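Beta-alanyl-CoA:ammonia lyase 2 (Clostridium propionicum, PDB 4MTU) probably catalyses the elimination of ammonia from beta-alanyl-CoA, as a zinc-binding lyase of the hot dog fold superfamily. Local coordinates at residues K5-L10 and F68-G73. Residues are numbered along the deposited sequence; the frame is centred on the assembly and turned at random. Where two conformers were deposited one is given.
Sequences KVVHHL and FMEYHG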
ATOM      1  N   LYS A   5      -7.473 -19.707 -21.729  1.00 14.64           N
ATOM      2  CA  LYS A   5      -7.242 -18.304 -21.451  1.00 14.85           C
ATOM      3  C   LYS A   5      -7.449 -18.076 -19.963  1.00 15.29           C
ATOM      4  O   LYS A   5      -8.447 -18.515 -19.413  1.00 19.47           O
ATOM      5  CB  LYS A   5      -8.168 -17.475 -22.332  1.00 18.23           C
ATOM      6  CG  LYS A   5      -8.015 -15.978 -22.272  1.00 24.60           C
ATOM      7  CD  LYS A   5      -8.931 -15.267 -23.301  1.00 27.93           C
ATOM      8  CE  LYS A   5      -8.647 -15.584 -24.755  1.00 31.35           C
ATOM      9  NZ  LYS A   5      -9.351 -14.746 -25.813  1.00 34.86           N
ATOM     10  N   VAL A   6      -6.572 -17.350 -19.311  1.00 13.01           N
ATOM     11  CA  VAL A   6      -6.712 -16.930 -17.930  1.00 12.99           C
ATOM     12  C   VAL A   6      -7.256 -15.489 -17.954  1.00 12.14           C
ATOM     13  O   VAL A   6      -6.812 -14.637 -18.698  1.00 13.00           O
ATOM     14  CB  VAL A   6      -5.402 -16.996 -17.200  1.00 13.22           C
ATOM     15  CG1 VAL A   6      -5.421 -16.247 -15.885  1.00 14.74           C
ATOM     16  CG2 VAL A   6      -5.043 -18.484 -16.972  1.00 16.76           C
ATOM     17  N   VAL A   7      -8.252 -15.262 -17.089  1.00 12.36           N
ATOM     18  CA  VAL A   7      -8.923 -13.959 -16.982  1.00 12.28           C
ATOM     19  C   VAL A   7      -8.875 -13.488 -15.537  1.00 12.15           C
ATOM     20  O   VAL A   7      -9.434 -14.120 -14.657  1.00 15.24           O
ATOM     21  CB  VAL A   7     -10.362 -14.053 -17.451  1.00 15.04           C
ATOM     22  CG1 VAL A   7     -11.139 -12.752 -17.249  1.00 17.26           C
ATOM     23  CG2 VAL A   7     -10.451 -14.484 -18.913  1.00 18.49           C
ATOM     24  N   HIS A   8      -8.126 -12.427 -15.274  1.00 10.74           N
ATOM     25  CA  HIS A   8      -8.210 -11.724 -14.014  1.00 10.52           C
ATOM     26  C   HIS A   8      -9.269 -10.619 -14.154  1.00 10.30           C
ATOM     27  O   HIS A   8      -9.483 -10.098 -15.249  1.00 11.47           O
ATOM     28  CB  HIS A   8      -6.847 -11.171 -13.599  1.00 10.77           C
ATOM     29  CG  HIS A   8      -5.871 -12.199 -13.167  1.00 10.58           C
ATOM     30  ND1 HIS A   8      -4.731 -11.886 -12.454  1.00 11.29           N
ATOM     31  CD2 HIS A   8      -5.888 -13.546 -13.398  1.00 11.55           C
ATOM     32  CE1 HIS A   8      -4.107 -13.018 -12.228  1.00 11.51           C
ATOM     33  NE2 HIS A   8      -4.747 -14.058 -12.792  1.00 11.89           N
ATOM     34  N   HIS A   9      -9.876 -10.261 -13.040  0.74  9.99           N
ATOM     35  CA  HIS A   9     -10.955  -9.295 -13.039  0.74 10.67           C
ATOM     36  C   HIS A   9     -10.973  -8.674 -11.675  0.74 10.42           C
ATOM     37  O   HIS A   9     -11.045  -9.382 -10.668  0.74  9.90           O
ATOM     38  CB  HIS A   9     -12.251 -10.027 -13.436  0.74 11.41           C
ATOM     39  CG  HIS A   9     -13.518  -9.204 -13.446  0.74 11.42           C
ATOM     40  ND1 HIS A   9     -14.383  -9.198 -14.500  0.74 12.71           N
ATOM     41  CD2 HIS A   9     -14.078  -8.390 -12.556  0.74 12.64           C
ATOM     42  CE1 HIS A   9     -15.448  -8.379 -14.192  0.74 13.31           C
ATOM     43  NE2 HIS A   9     -15.262  -7.885 -12.976  0.74 12.72           N
ATOM     44  N   LEU A  10     -11.045  -7.322 -11.638  1.00 10.61           N
ATOM     45  CA  LEU A  10     -11.030  -6.618 -10.367  1.00 10.44           C
ATOM     46  C   LEU A  10     -11.447  -5.146 -10.628  1.00 10.07           C
ATOM     47  O   LEU A  10     -11.718  -4.777 -11.749  1.00 11.14           O
ATOM     48  CB  LEU A  10      -9.695  -6.828  -9.642  0.55 10.55           C
ATOM     49  CG  LEU A  10      -8.460  -6.576 -10.510  0.55 11.40           C
ATOM     50  CD1 LEU A  10      -8.253  -5.133 -10.879  0.55 10.16           C
ATOM     51  CD2 LEU A  10      -7.213  -7.014  -9.683  0.55 15.51           C
ATOM     52  N   PHE A  68     -13.863  -0.956 -13.639  1.00 10.33           N
ATOM     53  CA  PHE A  68     -13.753  -2.419 -13.478  1.00 10.21           C
ATOM     54  C   PHE A  68     -13.037  -2.939 -14.697  1.00 10.31           C
ATOM     55  O   PHE A  68     -13.397  -2.599 -15.827  1.00 11.20           O
ATOM     56  CB  PHE A  68     -15.105  -3.050 -13.268  1.00 10.80           C
ATOM     57  CG  PHE A  68     -15.711  -2.768 -11.910  1.00 10.70           C
ATOM     58  CD1 PHE A  68     -16.383  -1.569 -11.650  1.00 11.25           C
ATOM     59  CD2 PHE A  68     -15.577  -3.682 -10.868  1.00 11.15           C
ATOM     60  CE1 PHE A  68     -16.930  -1.334 -10.400  1.00 11.60           C
ATOM     61  CE2 PHE A  68     -16.125  -3.442  -9.638  1.00 11.67           C
ATOM     62  CZ  PHE A  68     -16.830  -2.274  -9.394  1.00 12.02           C
ATOM     63  N   MET A  69     -12.013  -3.772 -14.446  1.00 10.66           N
ATOM     64  CA  MET A  69     -11.053  -4.158 -15.456  1.00 10.74           C
ATOM     65  C   MET A  69     -10.885  -5.672 -15.499  1.00 10.54           C
ATOM     66  O   MET A  69     -10.839  -6.333 -14.468  1.00 11.90           O
ATOM     67  CB  MET A  69      -9.687  -3.545 -15.130  1.00 10.99           C
ATOM     68  CG  MET A  69      -9.619  -2.022 -15.221  1.00 11.87           C
ATOM     69  SD  MET A  69      -9.831  -1.340 -16.868  1.00 12.29           S
ATOM     70  CE  MET A  69      -8.286  -1.917 -17.591  1.00 14.61           C
ATOM     71  N   GLU A  70     -10.731  -6.175 -16.706  1.00 10.99           N
ATOM     72  CA  GLU A  70     -10.371  -7.556 -16.956  1.00 12.52           C
ATOM     73  C   GLU A  70      -9.019  -7.616 -17.669  1.00 12.99           C
ATOM     74  O   GLU A  70      -8.661  -6.748 -18.497  1.00 15.95           O
ATOM     75  CB  GLU A  70     -11.347  -8.278 -17.802  1.00 14.69           C
ATOM     76  CG  GLU A  70     -12.593  -8.501 -17.170  1.00 16.20           C
ATOM     77  CD  GLU A  70     -13.432  -9.652 -17.722  1.00 18.31           C
ATOM     78  OE1 GLU A  70     -14.318 -10.097 -17.020  1.00 20.13           O
ATOM     79  OE2 GLU A  70     -13.225 -10.087 -18.897  1.00 20.73           O
ATOM     80  N   TYR A  71      -8.244  -8.638 -17.352  1.00 12.30           N
ATOM     81  CA  TYR A  71      -6.906  -8.814 -17.862  1.00 12.56           C
ATOM     82  C   TYR A  71      -6.843 -10.267 -18.353  1.00 12.74           C
ATOM     83  O   TYR A  71      -6.965 -11.168 -17.552  1.00 15.36           O
ATOM     84  CB  TYR A  71      -5.845  -8.539 -16.817  1.00 12.78           C
ATOM     85  CG  TYR A  71      -6.026  -7.191 -16.165  1.00 11.79           C
ATOM     86  CD1 TYR A  71      -5.314  -6.089 -16.615  1.00 11.80           C
ATOM     87  CD2 TYR A  71      -6.885  -7.003 -15.112  1.00 11.56           C
ATOM     88  CE1 TYR A  71      -5.469  -4.843 -16.014  1.00 12.11           C
ATOM     89  CE2 TYR A  71      -7.046  -5.759 -14.509  1.00 11.68           C
ATOM     90  CZ  TYR A  71      -6.342  -4.680 -14.954  1.00 11.81           C
ATOM     91  OH  TYR A  71      -6.530  -3.483 -14.322  1.00 12.92           O
ATOM     92  N   HIS A  72      -6.692 -10.422 -19.655  1.00 12.09           N
ATOM     93  CA  HIS A  72      -6.685 -11.744 -20.281  1.00 12.31           C
ATOM     94  C   HIS A  72      -5.256 -12.108 -20.687  1.00 11.84           C
ATOM     95  O   HIS A  72      -4.471 -11.256 -21.133  1.00 12.75           O
ATOM     96  CB  HIS A  72      -7.543 -11.725 -21.560  1.00 13.79           C
ATOM     97  CG  HIS A  72      -8.985 -11.387 -21.303  1.00 15.22           C
ATOM     98  ND1 HIS A  72      -9.905 -11.611 -22.284  1.00 17.72           N
ATOM     99  CD2 HIS A  72      -9.597 -10.833 -20.267  1.00 18.63           C
ATOM    100  CE1 HIS A  72     -11.094 -11.220 -21.779  1.00 17.52           C
ATOM    101  NE2 HIS A  72     -10.921 -10.728 -20.558  1.00 17.77           N
ATOM    102  N   GLY A  73      -4.891 -13.394 -20.542  1.00 11.67           N
ATOM    103  CA  GLY A  73      -3.647 -13.858 -21.056  1.00 11.77           C
ATOM    104  C   GLY A  73      -3.741 -15.305 -21.478  1.00 11.67           C
ATOM    105  O   GLY A  73      -4.537 -16.086 -20.942  1.00 12.59           O
TER
HETATM  106  O   HOH W   1      -9.651 -12.089 -24.829  1.00 26.10           O
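H9 and E70 face each other across the outermost strand of this chain's sheet and its antiparallel neighbour in a hot dog fold, where a strongly curved sheet wraps the long helix 27-45. Strands 5-10 and 68-73 pair in regular alternation: V6 with G73, H8 with Y71 and L10 with M69 are hydrogen-bonded pairs, V7 with H72 and H9 with E70 non-hydrogen-bonded ones.

The face turned from the helix carries a polar chain. The imidazole of H9, its CG anti to the backbone N (chi1 178°), presents ND1 to E70 OE1 at 2.7 Å. The carboxylate oxygen lies in the ring plane and accepts through its anti lone pair, while the two planes stand 69° apart. The other oxygen takes a bond from H72 NE2, E70 OE2 being 2.9 Å away on the anti side but 26° out of the carboxylate plane. Glutamate suits this place because its two oxygens can serve two histidines, which hold the group against rotation. V7 is slim enough to lie alongside H72 and set CG2 over one ring face, 4.1 Å from the centroid, in a CH-pi contact.

On the opposite face V6 and H8 reach helix 27-45, H8 bonding E39 through NE2, and L10 crosses Y71 at about a right angle, CD1 meeting the ring edge at CE2 (3.9 Å). G73 adds no side chain beside V6. A second subunit packs against strand 5-10, with backbone hydrogen bonds from H9, and E39 of that subunit pairs with H9 NE2, so both nitrogens of this buried ring are engaged.

At the outer end K5, bent at chi3, curls its chain past H72, and one water bridges K5 NZ at 2.8 Å and H72 ND1 at 2.6 Å.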